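Local coordinates for protein shikimate 5-dehydrogenase (Thermus thermophilus, PDB 2CY0) that catalyses the reversible NADPH-linked reduction of 3-dehydroshikimate to shikimate, the fourth step of the seven that lead to chorismate, at residues K116-V121 with G139-V144; E171-V176 with F196-A201; A53-N58 with T86-E91; F4-H9 with N58-L63. One frame throughout, in Å; residues are numbered along the deposited sequence.

In the fold
Two sheets carry the four contacts. Interactions 1 and 2 are neighbours in the parallel sheet of the NADP-binding domain, their centres about 10 Å apart: strand 119-122 pairs with 142-145 in interaction 1 and with 174-177, the strand that interaction 2 joins to 201-204. Interactions 3 and 4 belong to the mixed sheet of the substrate-binding domain; their centres lie about 12 Å apart and they share strand 56-59 and Asn58. The two pairs sit on opposite sides of the chain's centre, about 29 to 39 Å apart between centres. Interaction 4 includes Thr60, which binds shikimate, whereas in interaction 1 the side chain of Val144 is about 4 Å from that of Ala124 of the NADP site.

Interaction 1 (K116-V121 with G139-V144); sequences KGPALV and GLEVWV
The Trp143 indole takes the pyrrolidine ring of Pro118 over one face of its six-membered ring: Pro118 CB stands 3.8 Å from that ring's centroid, a CH-pi contact only 17° off the normal. Proline suits this place because its rigid ring, here after a cis peptide bond, presents CB to the indole. A second partner, Glu141 OE1, accepts a hydrogen bond from Trp143 NE1 at 3.3 Å, tilted out of the ring plane and reached from above the carboxylate plane. Glu141 can span that distance because its CG is anti to the backbone N (chi1 -174°) and the chain beyond is extended; OE2 lies beside Pro118 CG. Arg162 adds a cation-pi contact to the indole. Beneath these groups runs the first beta-alpha-beta unit of the Rossmann fold, strands 119-122 and 142-145 joined through helix 126-137. Ala119 N donates to Glu141 O at 2.9 Å, Trp143 N to Ala119 O at 2.8 Å, and Val121 N to Trp143 O at 2.9 Å, the alternation expected of parallel strands. Leu120 CD1 reaches across to Trp143 CB at 3.9 Å. On the other face lie Ala119 and the beta-branched Val121 and Val142; both valines meet Leu135 of the connecting helix.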
# COMPACT_ATOMS: atom_id res chain seq x y z
N LYS B 116 31.27 2.52 -4.09
CA LYS B 116 32.52 3.16 -3.66
C LYS B 116 32.56 4.62 -4.09
O LYS B 116 32.73 4.93 -5.26
CB LYS B 116 33.69 2.51 -4.38
CG LYS B 116 33.90 1.03 -4.10
CD LYS B 116 35.21 0.58 -4.73
CE LYS B 116 35.17 -0.86 -5.26
NZ LYS B 116 36.13 -1.01 -6.35
N GLY B 117 32.47 5.58 -3.18
CA GLY B 117 32.59 6.98 -3.58
C GLY B 117 34.05 7.39 -3.69
O GLY B 117 34.93 6.53 -3.61
N PRO B 118 34.36 8.69 -3.89
CA PRO B 118 33.41 9.79 -4.01
C PRO B 118 32.65 9.65 -5.33
O PRO B 118 33.22 9.18 -6.32
CB PRO B 118 34.29 11.04 -4.04
CG PRO B 118 35.65 10.57 -3.60
CD PRO B 118 35.73 9.17 -4.12
N ALA B 119 31.40 10.07 -5.34
CA ALA B 119 30.58 9.98 -6.54
C ALA B 119 30.16 11.37 -6.98
O ALA B 119 29.77 12.19 -6.17
CB ALA B 119 29.35 9.11 -6.28
N LEU B 120 30.23 11.62 -8.28
CA LEU B 120 29.85 12.92 -8.81
C LEU B 120 28.63 12.83 -9.73
O LEU B 120 28.61 12.06 -10.70
CB LEU B 120 31.03 13.54 -9.58
CG LEU B 120 30.76 14.79 -10.41
CD1 LEU B 120 30.13 15.89 -9.55
CD2 LEU B 120 32.07 15.26 -11.03
N VAL B 121 27.61 13.61 -9.41
CA VAL B 121 26.39 13.64 -10.22
C VAL B 121 26.40 14.88 -11.10
O VAL B 121 26.44 16.01 -10.61
CB VAL B 121 25.12 13.68 -9.34
CG1 VAL B 121 23.88 13.85 -10.22
CG2 VAL B 121 25.02 12.41 -8.52
N GLY B 139 25.47 5.80 1.84
CA GLY B 139 26.67 5.81 2.65
C GLY B 139 28.02 6.09 2.01
O GLY B 139 29.02 5.50 2.41
N LEU B 140 28.05 6.97 1.01
CA LEU B 140 29.30 7.34 0.34
C LEU B 140 29.32 8.87 0.15
O LEU B 140 28.27 9.51 0.24
CB LEU B 140 29.42 6.59 -1.00
CG LEU B 140 28.25 6.65 -1.98
CD1 LEU B 140 27.88 8.09 -2.24
CD2 LEU B 140 28.63 5.97 -3.28
N GLU B 141 30.50 9.45 -0.11
CA GLU B 141 30.66 10.89 -0.30
C GLU B 141 30.12 11.32 -1.67
O GLU B 141 30.45 10.70 -2.67
CB GLU B 141 32.15 11.23 -0.17
CG GLU B 141 32.50 12.72 -0.21
CD GLU B 141 34.01 12.95 -0.23
OE1 GLU B 141 34.42 14.12 -0.20
OE2 GLU B 141 34.79 11.96 -0.28
N VAL B 142 29.33 12.39 -1.72
CA VAL B 142 28.72 12.83 -2.99
C VAL B 142 28.87 14.29 -3.44
O VAL B 142 28.44 15.21 -2.74
CB VAL B 142 27.20 12.56 -2.98
CG1 VAL B 142 26.63 12.80 -4.36
CG2 VAL B 142 26.93 11.15 -2.51
N TRP B 143 29.45 14.49 -4.63
CA TRP B 143 29.62 15.83 -5.19
C TRP B 143 28.63 16.06 -6.33
O TRP B 143 28.23 15.12 -7.01
CB TRP B 143 31.03 16.04 -5.76
CG TRP B 143 32.15 15.72 -4.83
CD1 TRP B 143 32.18 15.90 -3.48
CD2 TRP B 143 33.43 15.18 -5.19
NE1 TRP B 143 33.39 15.50 -2.97
CE2 TRP B 143 34.18 15.05 -4.00
CE3 TRP B 143 34.01 14.78 -6.41
CZ2 TRP B 143 35.48 14.54 -3.99
CZ3 TRP B 143 35.30 14.28 -6.40
CH2 TRP B 143 36.02 14.16 -5.19
N VAL B 144 28.25 17.32 -6.54
CA VAL B 144 27.30 17.66 -7.60
C VAL B 144 27.83 18.78 -8.48
O VAL B 144 28.50 19.70 -8.00
CB VAL B 144 25.94 18.09 -7.02
CG1 VAL B 144 26.10 19.36 -6.19
CG2 VAL B 144 24.95 18.33 -8.15

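Interaction 2 (E171-V176 with F196-A201)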
# COMPACT_ATOMS: atom_id res chain seq x y z
N GLU B 171 38.74 13.09 -9.86
CA GLU B 171 38.92 12.53 -8.52
C GLU B 171 37.76 11.65 -8.05
O GLU B 171 37.81 11.09 -6.96
CB GLU B 171 39.14 13.66 -7.52
CG GLU B 171 40.54 14.25 -7.53
CD GLU B 171 40.59 15.61 -6.85
OE1 GLU B 171 40.17 16.60 -7.47
OE2 GLU B 171 41.04 15.67 -5.68
N ALA B 172 36.71 11.54 -8.87
CA ALA B 172 35.55 10.73 -8.49
C ALA B 172 35.73 9.27 -8.86
O ALA B 172 36.47 8.93 -9.78
CB ALA B 172 34.31 11.28 -9.16
N ARG B 173 35.04 8.40 -8.14
CA ARG B 173 35.13 6.98 -8.43
C ARG B 173 33.79 6.48 -8.97
O ARG B 173 33.68 5.35 -9.44
CB ARG B 173 35.59 6.23 -7.17
CG ARG B 173 37.06 6.55 -6.76
CD ARG B 173 38.08 5.84 -7.67
NE ARG B 173 39.45 6.36 -7.60
CZ ARG B 173 39.87 7.46 -8.22
NH1 ARG B 173 39.04 8.17 -8.97
NH2 ARG B 173 41.14 7.84 -8.12
N LEU B 174 32.78 7.34 -8.90
CA LEU B 174 31.44 7.03 -9.42
C LEU B 174 30.91 8.24 -10.17
O LEU B 174 30.64 9.29 -9.58
CB LEU B 174 30.46 6.66 -8.29
CG LEU B 174 29.05 6.35 -8.82
CD1 LEU B 174 29.13 5.17 -9.79
CD2 LEU B 174 28.09 6.05 -7.68
N LEU B 175 30.77 8.10 -11.49
CA LEU B 175 30.27 9.18 -12.32
C LEU B 175 28.86 8.89 -12.81
O LEU B 175 28.59 7.81 -13.33
CB LEU B 175 31.18 9.39 -13.52
CG LEU B 175 32.30 10.41 -13.32
CD1 LEU B 175 33.06 10.57 -14.61
CD2 LEU B 175 31.69 11.75 -12.90
N VAL B 176 27.98 9.87 -12.67
CA VAL B 176 26.59 9.72 -13.10
C VAL B 176 26.11 10.89 -13.95
O VAL B 176 26.06 12.03 -13.47
CB VAL B 176 25.63 9.62 -11.88
CG1 VAL B 176 24.18 9.54 -12.37
CG2 VAL B 176 25.97 8.41 -11.04
N PHE B 196 37.90 12.60 -17.39
CA PHE B 196 37.41 11.32 -16.91
C PHE B 196 38.23 10.73 -15.78
O PHE B 196 39.46 10.76 -15.79
CB PHE B 196 37.31 10.32 -18.06
CG PHE B 196 35.92 10.20 -18.61
CD1 PHE B 196 34.96 9.44 -17.95
CD2 PHE B 196 35.56 10.89 -19.76
CE1 PHE B 196 33.65 9.39 -18.42
CE2 PHE B 196 34.25 10.85 -20.24
CZ PHE B 196 33.29 10.10 -19.57
N PRO B 197 37.54 10.18 -14.77
CA PRO B 197 38.22 9.58 -13.63
C PRO B 197 39.32 8.62 -14.00
O PRO B 197 39.38 8.05 -15.08
CB PRO B 197 37.08 8.95 -12.83
CG PRO B 197 35.98 8.80 -13.82
CD PRO B 197 36.08 10.06 -14.62
N GLU B 198 40.20 8.46 -13.03
CA GLU B 198 41.38 7.63 -13.11
C GLU B 198 40.97 6.17 -12.95
O GLU B 198 41.31 5.33 -13.77
CB GLU B 198 42.35 8.12 -12.02
CG GLU B 198 42.41 9.67 -12.10
CD GLU B 198 42.74 10.33 -10.78
OE1 GLU B 198 42.66 9.64 -9.73
OE2 GLU B 198 43.03 11.55 -10.78
N GLU B 199 40.21 5.89 -11.89
CA GLU B 199 39.70 4.55 -11.58
C GLU B 199 38.21 4.72 -11.35
O GLU B 199 37.74 5.86 -11.24
CB GLU B 199 40.34 4.03 -10.30
CG GLU B 199 41.76 3.56 -10.42
CD GLU B 199 41.97 2.25 -9.68
OE1 GLU B 199 41.85 2.24 -8.44
OE2 GLU B 199 42.24 1.23 -10.36
N GLY B 200 37.45 3.62 -11.29
CA GLY B 200 36.03 3.75 -11.01
C GLY B 200 34.98 3.25 -11.98
O GLY B 200 35.18 2.29 -12.72
N ALA B 201 33.83 3.92 -11.96
CA ALA B 201 32.71 3.54 -12.81
C ALA B 201 31.82 4.72 -13.20
O ALA B 201 31.75 5.73 -12.50
CB ALA B 201 31.88 2.48 -12.12
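Arg173 and Glu198 form a salt bridge just before strand 174-177 of the Rossmann-type parallel sheet, beside the loop that leads into strand 201-204. Arg173 NH2 donates to Glu198 OE1 at 2.9 Å, the acceptor lying at the guanidinium edge and being met on its anti side; the two planar groups are turned 63° apart. Arg173 reaches it by bending at chi2 (-76°), which swings the guanidinium back over the loop. Its NH1 also makes a weak bond to the carbonyl of its own neighbour, Ala172 O, at 2.8 Å. Glu199 lays its CB over one guanidinium face, 3.7 Å from Arg173 NE. A leucine in place of Arg173 would probably leave the Glu198 carboxylate without its charged mate and free to turn, and Glu199 CB without the flat group it lies over.

Apolar contacts join Leu175 to the loop at Phe196 and Pro197. Leu175 and Pro197 meet tip to tip, and the Phe196 side chain packs against helix 213-220, which also meets Leu175 through Phe214.

Backbone bonds begin the parallel pairing. Gly200 suits its place twice over, since its backbone angles would jam a CB against the preceding carbonyl and a CB would also clash with Arg173 O. Ala201 N donates to Arg173 O at 2.9 Å, and Leu175 N to Ala201 O at 2.8 Å, in the carbonyl plane and nearly straight at 168°.

Interaction 3 (A53-N58 with T86-E91)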
# COMPACT_ATOMS: atom_id res chain seq x y z
N ALA B 53 -10.46 4.18 -10.65
CA ALA B 53 -10.32 3.01 -11.51
C ALA B 53 -8.94 2.40 -11.70
O ALA B 53 -8.79 1.50 -12.53
CB ALA B 53 -10.94 3.32 -12.87
N PHE B 54 -7.94 2.87 -10.96
CA PHE B 54 -6.60 2.32 -11.10
C PHE B 54 -5.97 1.91 -9.77
O PHE B 54 -6.15 2.57 -8.75
CB PHE B 54 -5.67 3.32 -11.80
CG PHE B 54 -6.02 3.55 -13.25
CD1 PHE B 54 -7.16 4.27 -13.60
CD2 PHE B 54 -5.22 3.02 -14.26
CE1 PHE B 54 -7.49 4.45 -14.94
CE2 PHE B 54 -5.55 3.20 -15.60
CZ PHE B 54 -6.69 3.92 -15.94
N ARG B 55 -5.25 0.79 -9.78
CA ARG B 55 -4.59 0.31 -8.57
C ARG B 55 -3.37 1.20 -8.34
O ARG B 55 -3.01 1.49 -7.19
CB ARG B 55 -4.16 -1.15 -8.76
CG ARG B 55 -3.23 -1.67 -7.67
CD ARG B 55 -3.91 -1.71 -6.29
NE ARG B 55 -3.01 -2.29 -5.29
CZ ARG B 55 -3.35 -2.55 -4.03
NH1 ARG B 55 -4.58 -2.28 -3.60
NH2 ARG B 55 -2.46 -3.08 -3.20
N GLY B 56 -2.74 1.64 -9.42
CA GLY B 56 -1.57 2.48 -9.30
C GLY B 56 -1.12 3.04 -10.64
O GLY B 56 -1.55 2.58 -11.70
N VAL B 57 -0.27 4.06 -10.60
CA VAL B 57 0.22 4.66 -11.83
C VAL B 57 1.62 5.21 -11.66
O VAL B 57 2.06 5.49 -10.55
CB VAL B 57 -0.69 5.83 -12.31
CG1 VAL B 57 -2.09 5.32 -12.61
CG2 VAL B 57 -0.72 6.92 -11.27
N ASN B 58 2.33 5.33 -12.78
CA ASN B 58 3.66 5.90 -12.77
C ASN B 58 3.48 7.34 -13.27
O ASN B 58 2.58 7.61 -14.06
CB ASN B 58 4.60 5.16 -13.72
CG ASN B 58 5.18 3.91 -13.10
OD1 ASN B 58 5.21 2.86 -13.73
ND2 ASN B 58 5.62 4.02 -11.86
N THR B 86 5.68 7.27 -8.59
CA THR B 86 4.80 6.14 -8.34
C THR B 86 3.67 6.45 -7.38
O THR B 86 3.90 6.86 -6.24
CB THR B 86 5.60 4.94 -7.82
OG1 THR B 86 6.67 4.66 -8.73
CG2 THR B 86 4.71 3.72 -7.68
N VAL B 87 2.44 6.26 -7.85
CA VAL B 87 1.25 6.50 -7.05
C VAL B 87 0.49 5.20 -6.84
O VAL B 87 0.27 4.44 -7.78
CB VAL B 87 0.32 7.52 -7.74
CG1 VAL B 87 -0.93 7.75 -6.90
CG2 VAL B 87 1.05 8.84 -7.96
N LEU B 88 0.09 4.96 -5.59
CA LEU B 88 -0.66 3.77 -5.19
C LEU B 88 -2.06 4.18 -4.74
O LEU B 88 -2.21 5.14 -3.98
CB LEU B 88 0.04 3.07 -4.02
CG LEU B 88 -0.79 2.06 -3.22
CD1 LEU B 88 -1.16 0.88 -4.11
CD2 LEU B 88 0.02 1.58 -2.02
N GLN B 89 -3.08 3.46 -5.21
CA GLN B 89 -4.47 3.75 -4.84
C GLN B 89 -5.07 2.64 -3.99
O GLN B 89 -5.13 1.48 -4.41
CB GLN B 89 -5.32 3.96 -6.10
CG GLN B 89 -6.79 4.29 -5.82
CD GLN B 89 -7.62 3.08 -5.48
OE1 GLN B 89 -8.07 2.91 -4.34
NE2 GLN B 89 -7.84 2.22 -6.46
N VAL B 90 -5.52 3.01 -2.81
CA VAL B 90 -6.11 2.08 -1.87
C VAL B 90 -7.28 2.76 -1.18
O VAL B 90 -7.13 3.82 -0.60
CB VAL B 90 -5.08 1.68 -0.80
CG1 VAL B 90 -5.77 1.02 0.32
CG2 VAL B 90 -4.04 0.75 -1.39
N GLU B 91 -8.45 2.13 -1.25
CA GLU B 91 -9.67 2.69 -0.64
C GLU B 91 -9.94 4.11 -1.11
O GLU B 91 -10.41 4.94 -0.33
CB GLU B 91 -9.58 2.65 0.88
CG GLU B 91 -10.31 1.48 1.52
CD GLU B 91 -10.13 1.43 3.03
OE1 GLU B 91 -9.98 2.50 3.66
OE2 GLU B 91 -10.14 0.31 3.60
O HOH W 1 -6.76 -0.67 -4.71
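Gln89 grips Phe54 and Arg55, which lead into strand 56-59, with both its backbone and its side chain. Gln89 N donates to Arg55 O at 2.8 Å, and Gln89 NE2 to Phe54 O at 2.9 Å, the latter from above the carbonyl plane while Phe54 O stays near the plane of the amide. A bend at chi2 (-80°) turns the NE2 end of the amide toward Phe54 O, and its OE1 accepts from Gly92 N, so both ends of the amide are used. An alanine in its place would probably leave Phe54 O without this donor and Gly92 N without its acceptor.

Farther along, Val57 and Val87 form an antiparallel hydrogen-bonded pair, Val57 N to Val87 O at 2.9 Å and Val87 N to Val57 O at 2.8 Å. Val57 CG2 packs on Val87 CB at 3.7 Å. Gly56 faces Leu88; a CB here would clash with Val87 O, 3.1 Å from Gly56 CA.

Arg55 runs beside Leu88 and Val90, its guanidinium covered on one face by Leu88 CD1. At its edge a water in the group's plane accepts from Arg55 NH1 at 2.9 Å and donates to Gln89 O. Leu88 meets its own counterpart in the second subunit. Bonded through NE to Trp243 O, through NH1 to the water and through NH2 to Leu242 O of the second subunit, the buried guanidinium ties this part of the substrate-binding sheet to the homodimer interface.

Interaction 4 (F4-H9 with N58-L63); sequences FAVLGH and NLTLPL
Leu7 lays its CB against two leucines of the facing segment, Leu59 CD2 at 3.9 Å and Leu63 CD1 at 3.8 Å, while its own CD1 also reaches Leu59 CD2. With CG anti to the carbonyl carbon (chi1 -49°), the Leu7 side chain crosses that of Leu59 at a slant. Leucines suit this side of the sheet because it is buried and apolar, lined by Leu7, Leu59, Leu63, Trp36 and Val87. The backbones pair in parallel: Asn58 N donates to Ala5 O, Leu7 N to Asn58 O, nearly straight at 175°, and Thr60 N to Leu7 O at 2.9 Å. Beyond the regular strand, His9 N donates to Leu61 O at 2.8 Å on a lone pair, and His9 CB rests on Pro62 CD at 3.6 Å. His9 turns its ring elsewhere, where ND1 bonds to Asp37. Gly8 is tightly enclosed: Thr60 CG2 sits 3.3 Å from its CA, so any CB there would clash with this methyl. In Thr60 that placing of CG2 puts OG1 anti to the backbone N (chi1 -169°). This parallel pairing lies beside the shikimate site, to which Thr60 belongs; Ser14, close to Val6, and Gln235, close to Asn58, also bind the substrate.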
# COMPACT_ATOMS: atom_id res chain seq x y z
N PHE B 4 -3.25 -0.41 -14.45
CA PHE B 4 -2.09 0.46 -14.27
C PHE B 4 -1.93 1.39 -15.46
O PHE B 4 -2.50 1.15 -16.53
CB PHE B 4 -0.82 -0.36 -14.11
CG PHE B 4 -0.83 -1.31 -12.96
CD1 PHE B 4 -0.81 -2.69 -13.19
CD2 PHE B 4 -0.88 -0.84 -11.66
CE1 PHE B 4 -0.81 -3.58 -12.12
CE2 PHE B 4 -0.88 -1.72 -10.58
CZ PHE B 4 -0.85 -3.09 -10.81
N ALA B 5 -1.12 2.43 -15.27
CA ALA B 5 -0.87 3.38 -16.34
C ALA B 5 0.29 4.32 -16.05
O ALA B 5 0.69 4.50 -14.90
CB ALA B 5 -2.12 4.21 -16.62
N VAL B 6 0.84 4.90 -17.11
CA VAL B 6 1.91 5.86 -16.99
C VAL B 6 1.30 7.19 -17.41
O VAL B 6 0.77 7.31 -18.51
CB VAL B 6 3.11 5.53 -17.91
CG1 VAL B 6 2.65 5.35 -19.35
CG2 VAL B 6 4.13 6.64 -17.82
N LEU B 7 1.36 8.19 -16.53
CA LEU B 7 0.78 9.50 -16.84
C LEU B 7 1.87 10.54 -17.11
O LEU B 7 2.82 10.66 -16.35
CB LEU B 7 -0.10 9.97 -15.68
CG LEU B 7 -1.13 8.98 -15.13
CD1 LEU B 7 -1.93 9.66 -14.03
CD2 LEU B 7 -2.06 8.51 -16.25
N GLY B 8 1.70 11.28 -18.20
CA GLY B 8 2.67 12.30 -18.56
C GLY B 8 2.43 12.89 -19.95
O GLY B 8 1.51 12.49 -20.65
N HIS B 9 3.29 13.83 -20.34
CA HIS B 9 3.19 14.53 -21.59
C HIS B 9 4.58 14.79 -22.13
O HIS B 9 5.28 15.69 -21.69
CB HIS B 9 2.47 15.86 -21.34
CG HIS B 9 2.09 16.49 -22.65
ND1 HIS B 9 1.71 15.77 -23.74
CD2 HIS B 9 2.05 17.85 -22.98
CE1 HIS B 9 1.45 16.68 -24.70
NE2 HIS B 9 1.65 17.93 -24.27
N ASN B 58 2.33 5.33 -12.78
CA ASN B 58 3.66 5.90 -12.77
C ASN B 58 3.48 7.34 -13.27
O ASN B 58 2.58 7.61 -14.06
CB ASN B 58 4.60 5.16 -13.72
CG ASN B 58 5.18 3.91 -13.10
OD1 ASN B 58 5.21 2.86 -13.73
ND2 ASN B 58 5.62 4.02 -11.86
N LEU B 59 4.30 8.25 -12.77
CA LEU B 59 4.21 9.63 -13.20
C LEU B 59 5.51 10.01 -13.88
O LEU B 59 6.59 9.70 -13.37
CB LEU B 59 3.97 10.56 -12.01
CG LEU B 59 2.68 10.40 -11.20
CD1 LEU B 59 2.63 11.50 -10.16
CD2 LEU B 59 1.45 10.47 -12.11
N THR B 60 5.40 10.66 -15.03
CA THR B 60 6.57 11.12 -15.78
C THR B 60 6.31 12.60 -16.06
O THR B 60 5.21 13.09 -15.80
CB THR B 60 6.70 10.35 -17.11
OG1 THR B 60 7.97 10.63 -17.69
CG2 THR B 60 5.60 10.75 -18.08
N LEU B 61 7.29 13.33 -16.59
CA LEU B 61 7.08 14.76 -16.85
C LEU B 61 5.80 15.00 -17.64
O LEU B 61 5.41 14.18 -18.47
CB LEU B 61 8.25 15.38 -17.62
CG LEU B 61 9.66 15.50 -17.01
CD1 LEU B 61 10.63 16.06 -18.04
CD2 LEU B 61 9.63 16.37 -15.78
N PRO B 62 5.13 16.13 -17.39
CA PRO B 62 5.56 17.13 -16.41
C PRO B 62 4.72 17.10 -15.14
O PRO B 62 4.44 18.15 -14.56
CB PRO B 62 5.36 18.43 -17.17
CG PRO B 62 4.04 18.16 -17.83
CD PRO B 62 4.16 16.72 -18.33
N LEU B 63 4.34 15.91 -14.69
CA LEU B 63 3.49 15.79 -13.51
C LEU B 63 4.19 15.35 -12.22
O LEU B 63 3.55 15.26 -11.18
CB LEU B 63 2.36 14.79 -13.79
CG LEU B 63 1.72 14.84 -15.18
CD1 LEU B 63 0.71 13.71 -15.32
CD2 LEU B 63 1.05 16.19 -15.40